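Local coordinates for protein PKS (Streptomyces sp. CNQ431, PDB 5YDA) that probably selects acyl extender units and loads them onto a carrier protein, as the broadly selective acyltransferase domain of the splenocin polyketide synthase, at residues Val99-Pro104 with Leu415-Ser420; Lys111-Leu116 with Glu366-Val371; Ala195-Ser200 with Asp357-Leu362; Ile373-Ser378 with Thr396-Ala401. One frame throughout, in Å; residues are numbered along the deposited sequence.

Contact 1 of 4, residues Val99-Pro104 with Leu415-Ser420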
loop_
_atom_site.group_PDB
_atom_site.type_symbol
_atom_site.label_atom_id
_atom_site.label_comp_id
_atom_site.label_asym_id
_atom_site.label_seq_id
_atom_site.Cartn_x
_atom_site.Cartn_y
_atom_site.Cartn_z
ATOM N N VAL A 99 -10.212 -20.045 -10.857
ATOM C CA VAL A 99 -11.164 -20.293 -9.783
ATOM C C VAL A 99 -11.751 -18.942 -9.370
ATOM O O VAL A 99 -10.996 -17.982 -9.213
ATOM C CB VAL A 99 -10.529 -20.999 -8.572
ATOM C CG1 VAL A 99 -9.988 -22.366 -8.974
ATOM C CG2 VAL A 99 -9.406 -20.162 -7.965
ATOM N N PRO A 100 -13.068 -18.817 -9.228
ATOM C CA PRO A 100 -13.621 -17.564 -8.697
ATOM C C PRO A 100 -13.005 -17.253 -7.340
ATOM O O PRO A 100 -12.820 -18.141 -6.506
ATOM C CB PRO A 100 -15.124 -17.848 -8.593
ATOM C CG PRO A 100 -15.250 -19.331 -8.646
ATOM C CD PRO A 100 -14.106 -19.827 -9.472
ATOM N N ALA A 101 -12.650 -15.982 -7.138
ATOM C CA ALA A 101 -11.889 -15.582 -5.963
ATOM C C ALA A 101 -12.506 -14.447 -5.156
ATOM O O ALA A 101 -12.044 -14.209 -4.036
ATOM C CB ALA A 101 -10.459 -15.176 -6.361
ATOM N N VAL A 102 -13.500 -13.735 -5.677
ATOM C CA VAL A 102 -14.188 -12.698 -4.911
ATOM C C VAL A 102 -15.672 -13.036 -4.907
ATOM O O VAL A 102 -16.151 -13.807 -5.758
ATOM C CB VAL A 102 -13.921 -11.282 -5.477
ATOM C CG1 VAL A 102 -12.453 -10.894 -5.294
ATOM C CG2 VAL A 102 -14.337 -11.189 -6.926
ATOM N N PRO A 103 -16.426 -12.508 -3.945
ATOM C CA PRO A 103 -17.878 -12.710 -3.941
ATOM C C PRO A 103 -18.507 -12.068 -5.162
ATOM O O PRO A 103 -17.870 -11.229 -5.820
ATOM C CB PRO A 103 -18.331 -12.002 -2.653
ATOM C CG PRO A 103 -17.094 -11.865 -1.827
ATOM C CD PRO A 103 -15.978 -11.711 -2.788
ATOM N N PRO A 104 -19.745 -12.435 -5.502
ATOM C CA PRO A 104 -20.453 -11.716 -6.566
ATOM C C PRO A 104 -20.560 -10.245 -6.215
ATOM O O PRO A 104 -20.600 -9.877 -5.042
ATOM C CB PRO A 104 -21.831 -12.392 -6.608
ATOM C CG PRO A 104 -21.947 -13.134 -5.303
ATOM C CD PRO A 104 -20.553 -13.526 -4.931
ATOM N N LEU A 415 -5.761 -5.093 -11.127
ATOM C CA LEU A 415 -6.835 -4.420 -11.857
ATOM C C LEU A 415 -7.955 -5.394 -12.199
ATOM O O LEU A 415 -9.136 -5.066 -12.044
ATOM C CB LEU A 415 -6.287 -3.751 -13.119
ATOM C CG LEU A 415 -5.371 -2.557 -12.835
ATOM C CD1 LEU A 415 -4.696 -2.058 -14.091
ATOM C CD2 LEU A 415 -6.146 -1.426 -12.164
ATOM N N GLY A 416 -7.604 -6.602 -12.640
ATOM C CA GLY A 416 -8.626 -7.601 -12.910
ATOM C C GLY A 416 -9.427 -7.938 -11.668
ATOM O O GLY A 416 -10.664 -7.998 -11.698
ATOM N N ARG A 417 -8.731 -8.134 -10.547
ATOM C CA ARG A 417 -9.411 -8.450 -9.297
ATOM C C ARG A 417 -10.331 -7.315 -8.865
ATOM O O ARG A 417 -11.454 -7.554 -8.398
ATOM C CB ARG A 417 -8.373 -8.745 -8.225
ATOM C CG ARG A 417 -8.936 -9.291 -6.949
ATOM C CD ARG A 417 -7.783 -9.666 -6.033
ATOM N NE ARG A 417 -8.233 -9.803 -4.658
ATOM C CZ ARG A 417 -8.589 -10.963 -4.127
ATOM N NH1 ARG A 417 -8.515 -12.056 -4.880
ATOM N NH2 ARG A 417 -9.010 -11.021 -2.863
ATOM N N LEU A 418 -9.880 -6.072 -9.026
ATOM C CA LEU A 418 -10.744 -4.940 -8.718
ATOM C C LEU A 418 -12.010 -4.963 -9.580
ATOM O O LEU A 418 -13.118 -4.749 -9.072
ATOM C CB LEU A 418 -9.961 -3.637 -8.889
ATOM C CG LEU A 418 -9.070 -3.303 -7.689
ATOM C CD1 LEU A 418 -8.034 -2.252 -8.041
ATOM C CD2 LEU A 418 -9.930 -2.834 -6.511
ATOM N N TRP A 419 -11.871 -5.259 -10.879
ATOM C CA TRP A 419 -13.055 -5.380 -11.726
ATOM C C TRP A 419 -13.957 -6.516 -11.256
ATOM O O TRP A 419 -15.183 -6.358 -11.193
ATOM C CB TRP A 419 -12.656 -5.594 -13.187
ATOM C CG TRP A 419 -13.855 -5.836 -14.090
ATOM C CD1 TRP A 419 -14.640 -4.885 -14.685
ATOM C CD2 TRP A 419 -14.407 -7.107 -14.478
ATOM N NE1 TRP A 419 -15.637 -5.482 -15.418
ATOM C CE2 TRP A 419 -15.516 -6.844 -15.312
ATOM C CE3 TRP A 419 -14.064 -8.439 -14.208
ATOM C CZ2 TRP A 419 -16.286 -7.863 -15.874
ATOM C CZ3 TRP A 419 -14.823 -9.448 -14.771
ATOM C CH2 TRP A 419 -15.929 -9.156 -15.590
ATOM N N SER A 420 -13.367 -7.669 -10.922
ATOM C CA SER A 420 -14.162 -8.809 -10.470
ATOM C C SER A 420 -14.980 -8.480 -9.227
ATOM O O SER A 420 -16.068 -9.033 -9.037
ATOM C CB SER A 420 -13.255 -10.009 -10.201
ATOM O OG SER A 420 -12.765 -10.545 -11.418
HETATM O O HOH W 1 -17.551 -11.499 -8.732
#
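Val102 carries this contact by splitting its two methyls between two residues one helical turn apart, Arg417 and Ser420. The tight part lies on the serine. CG2 of Val102 sits 3.5 Å from the carbonyl O of Ser420 and 3.6 Å from Ser420 CB, so a single methyl packs against both the backbone and the side chain of the helix's last residue. The first torsion of Val102 (chi1 -67°) sets CG1 opposite the carbonyl carbon and turns it to the arginine. There CG1 stands 4.0 Å above the guanidinium plane, over its centre at Arg417 CZ. The arginine gets to this methyl by running extended from CG to NE, with CG opposite its own backbone N (chi1 -171°), and NE is held by the carbonyl O of Thr394, which helps fix the plane that the valine covers.

The rest is looser. Ala101 CB comes obliquely to Arg417 NH1, 4.0 Å away, where the loop is exposed. No direct hydrogen bond joins 99-104 to 415-420; instead, a water is placed to donate to Pro103 O and Ser420 O, each 2.9 Å away, though other acceptors compete for its protons.

The loop in question follows helix 88-97 and leads to strand 112-116, and it leans on the C-terminal end of helix 407-420. Behind that helix, Leu418 packs on strands 369-372 and 394-395, while Trp419 and Ser420 face strand 79-85, where Arg80 makes a cation-pi contact with the indole.

Contact 2 of 4, residues Lys111-Leu116 with Glu366-Val371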
loop_
_atom_site.group_PDB
_atom_site.type_symbol
_atom_site.label_atom_id
_atom_site.label_comp_id
_atom_site.label_asym_id
_atom_site.label_seq_id
_atom_site.Cartn_x
_atom_site.Cartn_y
_atom_site.Cartn_z
ATOM N N LYS A 111 -17.222 0.574 -2.478
ATOM C CA LYS A 111 -16.245 1.613 -2.190
ATOM C C LYS A 111 -14.827 1.032 -2.244
ATOM O O LYS A 111 -14.617 -0.177 -2.111
ATOM C CB LYS A 111 -16.501 2.230 -0.817
ATOM C CG LYS A 111 -17.889 2.817 -0.645
ATOM C CD LYS A 111 -18.039 4.097 -1.440
ATOM C CE LYS A 111 -19.453 4.634 -1.347
ATOM N NZ LYS A 111 -19.905 5.199 -2.647
ATOM N N VAL A 112 -13.847 1.914 -2.432
ATOM C CA VAL A 112 -12.448 1.521 -2.553
ATOM C C VAL A 112 -11.620 2.315 -1.547
ATOM O O VAL A 112 -11.758 3.541 -1.454
ATOM C CB VAL A 112 -11.925 1.752 -3.986
ATOM C CG1 VAL A 112 -10.413 1.449 -4.093
ATOM C CG2 VAL A 112 -12.734 0.929 -4.982
ATOM N N ALA A 113 -10.733 1.630 -0.822
ATOM C CA ALA A 113 -9.795 2.290 0.078
ATOM C C ALA A 113 -8.362 1.929 -0.301
ATOM O O ALA A 113 -8.077 0.784 -0.663
ATOM C CB ALA A 113 -10.068 1.906 1.539
ATOM N N PHE A 114 -7.461 2.907 -0.227
ATOM C CA PHE A 114 -6.035 2.676 -0.417
ATOM C C PHE A 114 -5.371 2.555 0.947
ATOM O O PHE A 114 -5.600 3.399 1.828
ATOM C CB PHE A 114 -5.369 3.813 -1.204
ATOM C CG PHE A 114 -5.651 3.804 -2.678
ATOM C CD1 PHE A 114 -6.425 2.809 -3.257
ATOM C CD2 PHE A 114 -5.138 4.811 -3.494
ATOM C CE1 PHE A 114 -6.681 2.819 -4.627
ATOM C CE2 PHE A 114 -5.387 4.819 -4.846
ATOM C CZ PHE A 114 -6.159 3.820 -5.415
ATOM N N LEU A 115 -4.537 1.524 1.115
ATOM C CA LEU A 115 -3.754 1.319 2.333
ATOM C C LEU A 115 -2.277 1.554 2.010
ATOM O O LEU A 115 -1.716 0.879 1.138
ATOM C CB LEU A 115 -3.967 -0.091 2.896
ATOM C CG LEU A 115 -5.244 -0.397 3.721
ATOM C CD1 LEU A 115 -6.528 0.112 3.060
ATOM C CD2 LEU A 115 -5.378 -1.900 4.008
ATOM N N LEU A 116 -1.648 2.484 2.733
ATOM C CA LEU A 116 -0.302 2.962 2.413
ATOM C C LEU A 116 0.696 2.532 3.481
ATOM O O LEU A 116 0.654 3.067 4.600
ATOM C CB LEU A 116 -0.299 4.487 2.289
ATOM C CG LEU A 116 -0.981 5.255 1.146
ATOM C CD1 LEU A 116 -0.613 4.727 -0.263
ATOM C CD2 LEU A 116 -2.463 5.376 1.341
ATOM N N GLU A 366 -17.526 2.374 5.285
ATOM C CA GLU A 366 -17.579 2.086 3.853
ATOM C C GLU A 366 -17.690 0.603 3.512
ATOM O O GLU A 366 -18.199 0.273 2.435
ATOM C CB GLU A 366 -16.333 2.654 3.148
ATOM C CG GLU A 366 -15.933 4.080 3.548
ATOM C CD GLU A 366 -16.813 5.147 2.898
ATOM O OE1 GLU A 366 -16.621 6.347 3.196
ATOM O OE2 GLU A 366 -17.691 4.789 2.084
ATOM N N ARG A 367 -17.224 -0.295 4.387
ATOM C CA ARG A 367 -16.969 -1.688 4.026
ATOM C C ARG A 367 -16.299 -1.792 2.654
ATOM O O ARG A 367 -16.726 -2.583 1.803
ATOM C CB ARG A 367 -18.267 -2.495 4.087
ATOM C CG ARG A 367 -18.645 -2.821 5.544
ATOM C CD ARG A 367 -19.963 -3.557 5.695
ATOM N NE ARG A 367 -20.100 -4.631 4.722
ATOM C CZ ARG A 367 -19.829 -5.912 4.969
ATOM N NH1 ARG A 367 -19.399 -6.295 6.171
ATOM N NH2 ARG A 367 -19.990 -6.814 4.009
ATOM N N PRO A 368 -15.220 -1.047 2.417
ATOM C CA PRO A 368 -14.668 -0.960 1.066
ATOM C C PRO A 368 -13.727 -2.115 0.749
ATOM O O PRO A 368 -13.238 -2.820 1.634
ATOM C CB PRO A 368 -13.913 0.368 1.100
ATOM C CG PRO A 368 -13.389 0.422 2.510
ATOM C CD PRO A 368 -14.387 -0.312 3.387
ATOM N N VAL A 369 -13.509 -2.314 -0.557
ATOM C CA VAL A 369 -12.365 -3.088 -1.015
ATOM C C VAL A 369 -11.093 -2.442 -0.475
ATOM O O VAL A 369 -10.907 -1.220 -0.564
ATOM C CB VAL A 369 -12.359 -3.166 -2.552
ATOM C CG1 VAL A 369 -11.169 -3.992 -3.051
ATOM C CG2 VAL A 369 -13.681 -3.746 -3.095
ATOM N N LEU A 370 -10.217 -3.251 0.104
ATOM C CA LEU A 370 -8.974 -2.756 0.691
ATOM C C LEU A 370 -7.821 -3.000 -0.285
ATOM O O LEU A 370 -7.484 -4.154 -0.587
ATOM C CB LEU A 370 -8.706 -3.434 2.033
ATOM C CG LEU A 370 -9.827 -3.330 3.056
ATOM C CD1 LEU A 370 -9.384 -3.936 4.374
ATOM C CD2 LEU A 370 -10.230 -1.879 3.242
ATOM N N VAL A 371 -7.221 -1.920 -0.773
ATOM C CA VAL A 371 -6.203 -1.981 -1.812
ATOM C C VAL A 371 -4.914 -1.472 -1.196
ATOM O O VAL A 371 -4.795 -0.278 -0.875
ATOM C CB VAL A 371 -6.583 -1.161 -3.054
ATOM C CG1 VAL A 371 -5.540 -1.332 -4.151
ATOM C CG2 VAL A 371 -7.960 -1.559 -3.558
HETATM O O HOH W 2 -18.357 -0.872 -0.345
#
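Strands 112-116 and 369-371 run side by side and parallel, their axes 4.8 Å apart at the closest and turned by -31°. Val112 pairs with Val369, Ala113 with Leu370 and Phe114 with Val371. Four backbone hydrogen bonds stitch the ladder: Val369 N to Lys111 O, Ala113 N to Val369 O, Val371 N to Ala113 O and Leu115 N to Val371 O. The last of them, from Leu115 N to Val371 O, measures 2.7 Å. Ala113 thus uses both its N-H and its C=O on this neighbour, as one residue of a parallel bridge does. Phe114 CA adds a CA-H...O contact of 3.2 Å to Val371 O.

On the face with Phe114, Val371 is the centre of the packing. Its CB lies 4.0 Å from Phe114 CD1, the two side chains pointing the same way, while its CG2, set opposite the carbonyl carbon, meets Val112 CG1 at 3.9 Å. The other face is built round Ala113, whose CB touches Pro368 CG at 3.8 Å and Leu370 CD2 a little farther off. At the open end, Lys111 bends at chi2 (-72°) and lays its aliphatic chain across Glu366; the closest approach is 3.4 Å, from CG to OE2, whereas NZ remains 5.2 Å from that oxygen, so any attraction between the charges probably acts at a distance. A water accepts from Lys111 N and donates to Glu366 O.

With strand 195-198 flanking 112-116 on its other side, this pair forms the middle of the parallel part of a mixed sheet, in the alpha/beta hydrolase-like core of acyltransferase domains.

Contact 3 of 4, residues Ala195-Ser200 with Asp357-Leu362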
loop_
_atom_site.group_PDB
_atom_site.type_symbol
_atom_site.label_atom_id
_atom_site.label_comp_id
_atom_site.label_asym_id
_atom_site.label_seq_id
_atom_site.Cartn_x
_atom_site.Cartn_y
_atom_site.Cartn_z
ATOM N N ALA A 195 -11.492 6.377 0.149
ATOM C CA ALA A 195 -10.902 6.645 1.450
ATOM C C ALA A 195 -9.450 6.183 1.432
ATOM O O ALA A 195 -9.047 5.358 0.604
ATOM C CB ALA A 195 -11.699 5.968 2.574
ATOM N N LEU A 196 -8.674 6.723 2.361
ATOM C CA LEU A 196 -7.256 6.441 2.466
ATOM C C LEU A 196 -6.900 6.169 3.917
ATOM O O LEU A 196 -7.464 6.772 4.839
ATOM C CB LEU A 196 -6.407 7.617 1.957
ATOM C CG LEU A 196 -6.728 8.102 0.539
ATOM C CD1 LEU A 196 -6.407 9.585 0.393
ATOM C CD2 LEU A 196 -5.927 7.288 -0.461
ATOM N N ILE A 197 -5.944 5.275 4.116
ATOM C CA ILE A 197 -5.310 5.123 5.419
ATOM C C ILE A 197 -3.847 4.770 5.189
ATOM O O ILE A 197 -3.510 3.990 4.290
ATOM C CB ILE A 197 -6.040 4.075 6.296
ATOM C CG1 ILE A 197 -5.499 4.101 7.733
ATOM C CG2 ILE A 197 -5.899 2.670 5.721
ATOM C CD1 ILE A 197 -6.259 3.146 8.701
ATOM N N GLY A 198 -2.964 5.385 5.972
ATOM C CA GLY A 198 -1.553 5.096 5.914
ATOM C C GLY A 198 -1.058 4.656 7.281
ATOM O O GLY A 198 -1.767 4.752 8.286
ATOM N N HIS A 199 0.180 4.179 7.307
ATOM C CA HIS A 199 0.834 3.771 8.544
ATOM C C HIS A 199 2.077 4.635 8.691
ATOM O O HIS A 199 3.052 4.437 7.960
ATOM C CB HIS A 199 1.186 2.280 8.526
ATOM C CG HIS A 199 1.536 1.736 9.875
ATOM N ND1 HIS A 199 2.677 2.114 10.553
ATOM C CD2 HIS A 199 0.887 0.857 10.684
ATOM C CE1 HIS A 199 2.720 1.482 11.715
ATOM N NE2 HIS A 199 1.642 0.725 11.824
ATOM N N SER A 200 2.027 5.608 9.612
ATOM C CA SER A 200 3.150 6.487 9.900
ATOM C C SER A 200 3.577 7.221 8.634
ATOM O O SER A 200 2.858 8.096 8.147
ATOM C CB SER A 200 4.319 5.691 10.494
ATOM O OG SER A 200 5.209 6.528 11.226
ATOM N N ASP A 357 -7.390 0.376 15.087
ATOM C CA ASP A 357 -8.608 1.166 15.221
ATOM C C ASP A 357 -8.942 1.885 13.920
ATOM O O ASP A 357 -10.113 1.949 13.516
ATOM C CB ASP A 357 -8.461 2.171 16.362
ATOM C CG ASP A 357 -8.340 1.500 17.708
ATOM O OD1 ASP A 357 -8.897 0.391 17.869
ATOM O OD2 ASP A 357 -7.676 2.070 18.601
ATOM N N GLY A 358 -7.929 2.448 13.256
ATOM C CA GLY A 358 -8.176 3.109 11.987
ATOM C C GLY A 358 -8.805 2.184 10.962
ATOM O O GLY A 358 -9.731 2.577 10.248
ATOM N N ILE A 359 -8.314 0.938 10.878
ATOM C CA ILE A 359 -8.881 -0.030 9.938
ATOM C C ILE A 359 -10.349 -0.306 10.268
ATOM O O ILE A 359 -11.197 -0.399 9.372
ATOM C CB ILE A 359 -8.048 -1.327 9.941
ATOM C CG1 ILE A 359 -6.847 -1.179 9.031
ATOM C CG2 ILE A 359 -8.859 -2.460 9.416
ATOM C CD1 ILE A 359 -7.239 -1.114 7.567
ATOM N N ALA A 360 -10.676 -0.425 11.557
ATOM C CA ALA A 360 -12.066 -0.685 11.934
ATOM C C ALA A 360 -12.976 0.498 11.601
ATOM O O ALA A 360 -14.106 0.307 11.139
ATOM C CB ALA A 360 -12.148 -1.029 13.420
ATOM N N ALA A 361 -12.507 1.727 11.826
ATOM C CA ALA A 361 -13.317 2.888 11.458
ATOM C C ALA A 361 -13.521 2.957 9.951
ATOM O O ALA A 361 -14.625 3.255 9.478
ATOM C CB ALA A 361 -12.664 4.173 11.953
ATOM N N LEU A 362 -12.459 2.701 9.184
ATOM C CA LEU A 362 -12.568 2.686 7.732
ATOM C C LEU A 362 -13.607 1.676 7.282
ATOM O O LEU A 362 -14.462 1.976 6.443
ATOM C CB LEU A 362 -11.209 2.350 7.133
ATOM C CG LEU A 362 -10.972 2.505 5.649
ATOM C CD1 LEU A 362 -10.414 3.901 5.440
ATOM C CD2 LEU A 362 -9.974 1.467 5.189
#
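Strand 195-198 and helix 357-362 run almost antiparallel, at 172°, with their axes 9.6 Å apart, the spacing of a helix laid on the face of a sheet. Ile197 and Ala195 point toward the helix, which answers with Gly358 and Leu362, one turn apart. Ile197 holds CG1 opposite its backbone N (chi1 -171°) and continues extended through chi2, which drives CD1 like a probe into the helix backbone: it rests 3.5 Å from Gly358 C and 3.7 Å from Ile359 N. The absence of a side chain at Gly358 makes this possible, because a CB there would collide with the methyl. Ile359 adds only its flank, CG1 lying 4.4 Å from Ile197 CD1.

Leu362 forks over the start of the strand. Its CD1 meets Ala195 CB at 3.8 Å, and its CD2 faces Ile197 CG2 more loosely. The side chains that meet are all apolar, and no hydrogen bond joins the segments.

At the strand's end Gly198 leads through His199 to Ser200, part of a Gly-X-Ser-X-Gly sequence consistent with a nucleophile elbow in which Ser200 is the acyl-accepting serine; its OG is hydrogen-bonded to His298 and Arg225. On the opposite side of the strand Leu196 packs on helix 201-210. Helix 355-366 itself also touches strand 112-116, through Ile359 on Leu115 and Leu362 on Ala113, and Trp333 of strand 332-333 meets both Ala195 and Leu362.

Contact 4 of 4, residues Ile373-Ser378 with Thr396-Ala401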
loop_
_atom_site.group_PDB
_atom_site.type_symbol
_atom_site.label_atom_id
_atom_site.label_comp_id
_atom_site.label_asym_id
_atom_site.label_seq_id
_atom_site.Cartn_x
_atom_site.Cartn_y
_atom_site.Cartn_z
ATOM N N ILE A 373 -1.252 -0.233 -1.351
ATOM C CA ILE A 373 -0.510 0.542 -2.341
ATOM C C ILE A 373 0.945 0.544 -1.907
ATOM O O ILE A 373 1.334 1.304 -1.015
ATOM C CB ILE A 373 -1.034 1.980 -2.450
ATOM C CG1 ILE A 373 -2.520 1.983 -2.788
ATOM C CG2 ILE A 373 -0.194 2.820 -3.442
ATOM C CD1 ILE A 373 -2.820 1.256 -4.042
ATOM N N GLY A 374 1.768 -0.244 -2.567
ATOM C CA GLY A 374 3.161 -0.348 -2.199
ATOM C C GLY A 374 3.565 -1.802 -2.151
ATOM O O GLY A 374 2.726 -2.700 -2.302
ATOM N N PRO A 375 4.852 -2.070 -1.939
ATOM C CA PRO A 375 5.337 -3.462 -2.002
ATOM C C PRO A 375 4.838 -4.284 -0.824
ATOM O O PRO A 375 4.957 -3.872 0.333
ATOM C CB PRO A 375 6.867 -3.313 -1.970
ATOM C CG PRO A 375 7.105 -2.047 -1.234
ATOM C CD PRO A 375 5.939 -1.122 -1.641
ATOM N N GLY A 376 4.291 -5.454 -1.129
ATOM C CA GLY A 376 3.980 -6.452 -0.125
ATOM C C GLY A 376 2.518 -6.467 0.290
ATOM O O GLY A 376 1.625 -5.897 -0.350
ATOM N N ASP A 377 2.283 -7.144 1.415
ATOM C CA ASP A 377 0.941 -7.341 1.936
ATOM C C ASP A 377 0.916 -7.145 3.444
ATOM O O ASP A 377 0.090 -7.748 4.139
ATOM C CB ASP A 377 0.415 -8.735 1.583
ATOM C CG ASP A 377 1.250 -9.857 2.216
ATOM O OD1 ASP A 377 2.275 -9.572 2.887
ATOM O OD2 ASP A 377 0.883 -11.030 2.033
ATOM N N SER A 378 1.807 -6.310 3.973
ATOM C CA SER A 378 1.898 -6.194 5.425
ATOM C C SER A 378 0.654 -5.539 6.023
ATOM O O SER A 378 0.191 -5.957 7.088
ATOM C CB SER A 378 3.170 -5.434 5.811
ATOM O OG SER A 378 3.116 -4.089 5.339
ATOM N N THR A 396 -3.834 -6.759 -3.578
ATOM C CA THR A 396 -2.431 -6.461 -3.438
ATOM C C THR A 396 -1.908 -5.972 -4.783
ATOM O O THR A 396 -2.413 -6.344 -5.844
ATOM C CB THR A 396 -1.714 -7.706 -2.900
ATOM O OG1 THR A 396 -1.113 -7.367 -1.650
ATOM C CG2 THR A 396 -0.705 -8.246 -3.850
ATOM N N THR A 397 -0.897 -5.131 -4.732
ATOM C CA THR A 397 -0.609 -4.259 -5.851
ATOM C C THR A 397 0.863 -4.267 -6.272
ATOM O O THR A 397 1.165 -3.935 -7.426
ATOM C CB THR A 397 -1.111 -2.850 -5.467
ATOM O OG1 THR A 397 -2.121 -2.392 -6.367
ATOM C CG2 THR A 397 -0.047 -1.867 -5.274
ATOM N N MET A 398 1.772 -4.721 -5.421
ATOM C CA MET A 398 3.178 -4.779 -5.786
ATOM C C MET A 398 3.836 -5.921 -5.010
ATOM O O MET A 398 3.574 -6.112 -3.810
ATOM C CB MET A 398 3.855 -3.414 -5.515
ATOM C CG MET A 398 5.371 -3.384 -5.642
ATOM S SD MET A 398 6.048 -1.683 -5.624
ATOM C CE MET A 398 5.524 -1.128 -7.246
ATOM N N ARG A 399 4.696 -6.664 -5.702
ATOM C CA ARG A 399 5.287 -7.883 -5.159
ATOM C C ARG A 399 6.283 -7.572 -4.042
ATOM O O ARG A 399 6.827 -6.467 -3.944
ATOM C CB ARG A 399 6.014 -8.651 -6.263
ATOM C CG ARG A 399 7.248 -7.890 -6.748
ATOM C CD ARG A 399 7.906 -8.526 -7.949
ATOM N NE ARG A 399 8.992 -7.699 -8.459
ATOM C CZ ARG A 399 10.229 -7.694 -7.959
ATOM N NH1 ARG A 399 10.546 -8.472 -6.932
ATOM N NH2 ARG A 399 11.154 -6.907 -8.484
ATOM N N HIS A 400 6.543 -8.589 -3.215
ATOM C CA HIS A 400 7.631 -8.577 -2.242
ATOM C C HIS A 400 8.982 -8.639 -2.947
ATOM O O HIS A 400 9.085 -9.057 -4.101
ATOM C CB HIS A 400 7.526 -9.765 -1.274
ATOM C CG HIS A 400 6.544 -9.561 -0.163
ATOM N ND1 HIS A 400 5.316 -10.186 -0.132
ATOM C CD2 HIS A 400 6.614 -8.806 0.962
ATOM C CE1 HIS A 400 4.673 -9.832 0.969
ATOM N NE2 HIS A 400 5.437 -8.991 1.648
ATOM N N ALA A 401 10.030 -8.247 -2.208
ATOM C CA ALA A 401 11.389 -8.188 -2.752
ATOM C C ALA A 401 11.782 -9.463 -3.510
ATOM O O ALA A 401 12.319 -9.398 -4.623
ATOM C CB ALA A 401 12.384 -7.914 -1.621
HETATM O O HOH W 3 0.917 -4.387 -2.606
HETATM O O HOH W 4 4.840 -7.946 3.854
#
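His400 and Gly376 meet through a CH-pi contact: Gly376 CA sits 3.6 Å from the centroid of the imidazole, over one face and offset toward its rim. The ring is brought there by a chi1 of -81°, which sets CG opposite the carbonyl carbon, and the glycine leaves room for it, since a CB would run into NE2. At the ring's edge, Asp377 OD1 comes to 3.1 Å from His400 CE1, in the ring plane, while the carboxylate itself is turned 82° to the imidazole. Asp377 reaches this place with CG lodged between its backbone N and carbonyl carbon (chi1 63°). A water donates to Asp377 OD1; its 2.5 Å separation from His400 NE2 is short enough to leave that second link doubtful.

The backbones are joined by one straight bond, Gly376 N to Met398 O, 2.9 Å, with the donor above the carbonyl plane. Met398 then runs alongside Pro375, CG 3.6 Å from Pro375 CA. Thr397 CG2 packs on Gly374 N at 3.6 Å, and a second water accepts from Thr397 N and lies near Gly374 O and Gly376 O, which compete with other acceptors for its protons.

These loops lie beyond strands 369-372 and 394-395 and lead to helices 378-387 and 407-420. Helix 169-188 packs against them, Leu182 touching Thr397 and Met398, and Leu175 touching Pro375; Arg399 is salt-bridged to Asp407 at the start of helix 407-420.

Followed from the N terminus, contact 1 opens at 99-104 and closes only at 415-420, near the C-terminal end. Everything else nests inside it. Contact 2 opens next, at 111-116, and closes at 366-371, enclosing contact 3, which runs from 195-200 to 357-362. Contact 4, a short loop from 373-378 to 396-401, follows contact 2 in series; no two loops cross. Contacts 2 and 3 share the central sheet, with Leu116 and Ile197 probably hydrogen-bonded; a probable hydrogen bond from Ile373 to Leu115 joins contact 4 to contact 2, and Leu418 packs contact 1 onto Val369 and Val371.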